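Local atomic coordinates of dehalogenase-like hydrolase (Ralstonia solanacearum, PDB entry 3UMB), a protein that probably hydrolyses small (S)-2-haloalkanoic acids, releasing the halide and yielding the corresponding (R)-2-hydroxyalkanoic acids. Residues A[88-91]-A[92-95]; A[160-163]-A[164-168]. One frame throughout, in Å; residues are numbered along the deposited sequence.

Contact 1: A[88-91]-A[92-95]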
# COMPACT_ATOMS: atom_id res chain seq x y z
N GLU A 88 10.60 -18.64 -12.53
CA GLU A 88 11.00 -17.33 -12.02
C GLU A 88 11.81 -16.55 -13.06
O GLU A 88 11.40 -15.48 -13.47
CB GLU A 88 11.85 -17.51 -10.77
CG GLU A 88 12.41 -16.23 -10.22
CD GLU A 88 12.73 -16.34 -8.78
OE1 GLU A 88 11.86 -16.78 -8.02
OE2 GLU A 88 13.85 -15.98 -8.39
N ALA A 89 12.95 -17.10 -13.50
CA ALA A 89 13.74 -16.47 -14.56
C ALA A 89 12.83 -16.10 -15.75
O ALA A 89 12.84 -14.98 -16.20
CB ALA A 89 14.93 -17.36 -15.00
N THR A 90 11.98 -17.00 -16.19
CA THR A 90 11.11 -16.73 -17.34
C THR A 90 10.19 -15.56 -17.15
O THR A 90 9.88 -14.85 -18.11
CB THR A 90 10.22 -17.94 -17.68
OG1 THR A 90 11.04 -19.04 -18.03
CG2 THR A 90 9.29 -17.62 -18.84
N LEU A 91 9.69 -15.38 -15.94
CA LEU A 91 8.66 -14.35 -15.73
C LEU A 91 9.32 -13.02 -15.57
O LEU A 91 8.79 -12.01 -15.98
CB LEU A 91 7.76 -14.66 -14.54
CG LEU A 91 6.58 -15.59 -14.87
CD1 LEU A 91 5.78 -15.88 -13.60
CD2 LEU A 91 5.69 -14.96 -15.96
N MSE A 92 10.49 -13.04 -14.94
CA MSE A 92 11.32 -11.86 -14.78
C MSE A 92 11.84 -11.36 -16.17
O MSE A 92 11.61 -10.19 -16.51
CB MSE A 92 12.43 -12.12 -13.71
CG MSE A 92 11.92 -12.15 -12.17
SE MSE A 92 10.54 -10.79 -11.76
CE MSE A 92 11.79 -9.22 -11.70
N ARG A 93 12.42 -12.25 -17.00
CA ARG A 93 12.70 -11.93 -18.42
C ARG A 93 11.54 -11.23 -19.07
O ARG A 93 11.67 -10.16 -19.66
CB ARG A 93 13.00 -13.18 -19.25
CG ARG A 93 14.36 -13.81 -18.96
CD ARG A 93 14.80 -14.82 -20.02
NE ARG A 93 14.56 -16.23 -19.64
CZ ARG A 93 15.35 -16.97 -18.85
NH1 ARG A 93 16.44 -16.46 -18.27
NH2 ARG A 93 15.01 -18.24 -18.61
N GLU A 94 10.38 -11.84 -18.94
CA GLU A 94 9.21 -11.24 -19.49
C GLU A 94 9.07 -9.84 -18.97
O GLU A 94 8.66 -8.95 -19.71
CB GLU A 94 7.97 -12.06 -19.14
CG GLU A 94 6.86 -11.79 -20.07
CD GLU A 94 7.04 -12.46 -21.40
OE1 GLU A 94 7.69 -13.54 -21.45
OE2 GLU A 94 6.53 -11.90 -22.39
N TYR A 95 9.40 -9.65 -17.69
CA TYR A 95 9.21 -8.34 -17.02
C TYR A 95 10.22 -7.33 -17.55
O TYR A 95 9.88 -6.17 -17.77
CB TYR A 95 9.29 -8.43 -15.47
CG TYR A 95 8.39 -7.42 -14.74
CD1 TYR A 95 7.38 -7.84 -13.89
CD2 TYR A 95 8.52 -6.05 -14.95
CE1 TYR A 95 6.53 -6.93 -13.26
CE2 TYR A 95 7.67 -5.14 -14.32
CZ TYR A 95 6.69 -5.59 -13.48
OH TYR A 95 5.86 -4.68 -12.86
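Arg93 reaches back along its own helix to lie over Ala89 and Thr90, one turn earlier. Its CB rests 3.5 Å from Ala89 O and also meets Thr90 O, and CG follows at 3.4 Å from Ala89 O. With CG anti to the carbonyl carbon (chi1 -72°), the chain is directed toward the preceding turn, and a bend at chi3 lays the guanidinium down with one face over the backbone. NE stays near Ala89 O, CZ lies 3.9 Å from Ala89 CB, and NH1 and NH2 each approach that methyl to 3.7 Å. Thr90 N lies off toward the rim of the same face.

Beneath this runs the i to i+4 ladder of an alpha helix, part of helix 85-96. Arg93 N gives a nearly straight bond to Ala89 O (2.9 Å), and Met92 N binds Glu88 O in the same fashion. The bond from Glu94 N to Thr90 O is longer, 3.2 Å. Met92, present as selenomethionine, packs against Trp65 and Val69 of helix 64-78, while Leu91 meets Leu28 of helix 19-28. Of the acids, Glu88 forms a salt bridge with Arg73, and Glu94 pairs with Arg24.

Contact 2: A[160-163]-A[164-168]; sequences AYAL and APRAF
Two backbone bonds of equal length anchor this turn, but they span different distances along the chain. Ala164 N donates to Tyr161 O at 3.1 Å, an i to i+3 bond that is almost straight at the hydrogen (173°), whereas Ala167 N donates to Leu163 O four residues back. Between them, Arg166 N makes a weak bond to Ala162 O at 3.4 Å.

Pro165 accounts for part of this pattern. Its ring nitrogen carries no hydrogen to donate; CD takes the hydrogen's place and stands 3.3 Å from Tyr161 O, holding the nitrogen back from that carbonyl. The same CD also lies close to Ala162 O.

Farther out, Arg166 crosses Leu163 obliquely. Bends at chi2 and chi3 turn its chain back toward the preceding turn, bringing NH2 to 3.3 Å from Leu163 CD2 and NH1 to 4.2 Å from Ala162 CB.

On the side facing the parallel sheet of this HAD-like domain, Ala164 packs on Val8 of strand 6-9 and Ala167 on Leu146 of strand 144-147, while Phe168 meets His144 edge-to-face. The phenol of Tyr161 is hydrogen-bonded to Asp184.

Tyr161 O thus serves the amide of Ala164 while touching the proline ring, and the chain passes from helix 158-161 into helix 163-168 without an i to i+4 bond to that carbonyl, because the nitrogen of Pro165 bears CD instead of a hydrogen.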
# COMPACT_ATOMS: atom_id res chain seq x y z
N ALA A 160 10.92 11.47 -4.49
CA ALA A 160 10.74 10.79 -5.80
C ALA A 160 10.14 11.75 -6.80
O ALA A 160 10.65 11.88 -7.89
CB ALA A 160 9.86 9.55 -5.69
N TYR A 161 9.05 12.42 -6.43
CA TYR A 161 8.43 13.41 -7.31
C TYR A 161 9.43 14.54 -7.63
O TYR A 161 9.59 14.95 -8.81
CB TYR A 161 7.11 13.95 -6.73
CG TYR A 161 5.97 12.92 -6.74
CD1 TYR A 161 5.55 12.30 -7.94
CD2 TYR A 161 5.31 12.60 -5.57
CE1 TYR A 161 4.52 11.32 -7.95
CE2 TYR A 161 4.26 11.63 -5.56
CZ TYR A 161 3.87 11.00 -6.76
OH TYR A 161 2.84 10.08 -6.74
N ALA A 162 10.19 14.96 -6.62
CA ALA A 162 11.11 16.05 -6.80
C ALA A 162 12.14 15.82 -7.87
O ALA A 162 12.72 16.79 -8.33
CB ALA A 162 11.79 16.46 -5.50
N LEU A 163 12.40 14.58 -8.24
CA LEU A 163 13.41 14.32 -9.26
C LEU A 163 13.11 15.06 -10.59
O LEU A 163 14.03 15.47 -11.29
CB LEU A 163 13.66 12.80 -9.51
CG LEU A 163 14.35 11.96 -8.42
CD1 LEU A 163 14.16 10.44 -8.63
CD2 LEU A 163 15.82 12.29 -8.30
N ALA A 164 11.84 15.25 -10.93
CA ALA A 164 11.53 15.72 -12.29
C ALA A 164 11.70 17.23 -12.42
O ALA A 164 12.38 17.67 -13.33
CB ALA A 164 10.19 15.26 -12.76
N PRO A 165 11.18 18.02 -11.48
CA PRO A 165 11.58 19.42 -11.53
C PRO A 165 13.10 19.61 -11.61
O PRO A 165 13.55 20.41 -12.44
CB PRO A 165 10.99 20.00 -10.26
CG PRO A 165 9.70 19.19 -10.13
CD PRO A 165 10.15 17.80 -10.45
N ARG A 166 13.88 18.82 -10.85
CA ARG A 166 15.34 18.99 -10.84
C ARG A 166 15.95 18.76 -12.15
O ARG A 166 16.73 19.57 -12.58
CB ARG A 166 16.07 18.04 -9.90
CG ARG A 166 16.37 18.69 -8.58
CD ARG A 166 17.69 18.19 -7.95
NE ARG A 166 17.66 16.76 -7.66
CZ ARG A 166 16.81 16.20 -6.84
NH1 ARG A 166 15.89 16.93 -6.22
NH2 ARG A 166 16.90 14.91 -6.61
N ALA A 167 15.66 17.61 -12.75
CA ALA A 167 16.24 17.25 -14.06
C ALA A 167 15.85 18.24 -15.20
O ALA A 167 16.67 18.51 -16.07
CB ALA A 167 15.86 15.84 -14.44
N PHE A 168 14.63 18.78 -15.16
CA PHE A 168 14.11 19.62 -16.24
C PHE A 168 14.40 21.12 -16.08
O PHE A 168 14.19 21.87 -17.02
CB PHE A 168 12.60 19.37 -16.46
CG PHE A 168 12.34 18.11 -17.26
CD1 PHE A 168 12.23 18.16 -18.63
CD2 PHE A 168 12.34 16.87 -16.63
CE1 PHE A 168 12.05 17.00 -19.36
CE2 PHE A 168 12.18 15.71 -17.36
CZ PHE A 168 12.04 15.77 -18.72

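Contact 1 comes first along the chain and contact 2 follows, their centres 30 Å apart and their nearest atoms about 16 Å apart. They do not touch and lie on opposite sides of the chain's centre, although both belong to the same HAD-like hydrolase chain. Residues 88-95 belong to helix 85-96, which packs with helices 19-28 and 64-78 in a helical region where magnesium is bound by Asp42 and Asp46 of helix 33-54, and by Ala77 and Asn80 at and just beyond the end of helix 64-78. Residues 160-168 instead pack against strands 6-9 and 144-147 of the six-stranded parallel sheet. The pair therefore samples two architectures: an all-helical region and the Rossmann-like core characteristic of HAD hydrolases.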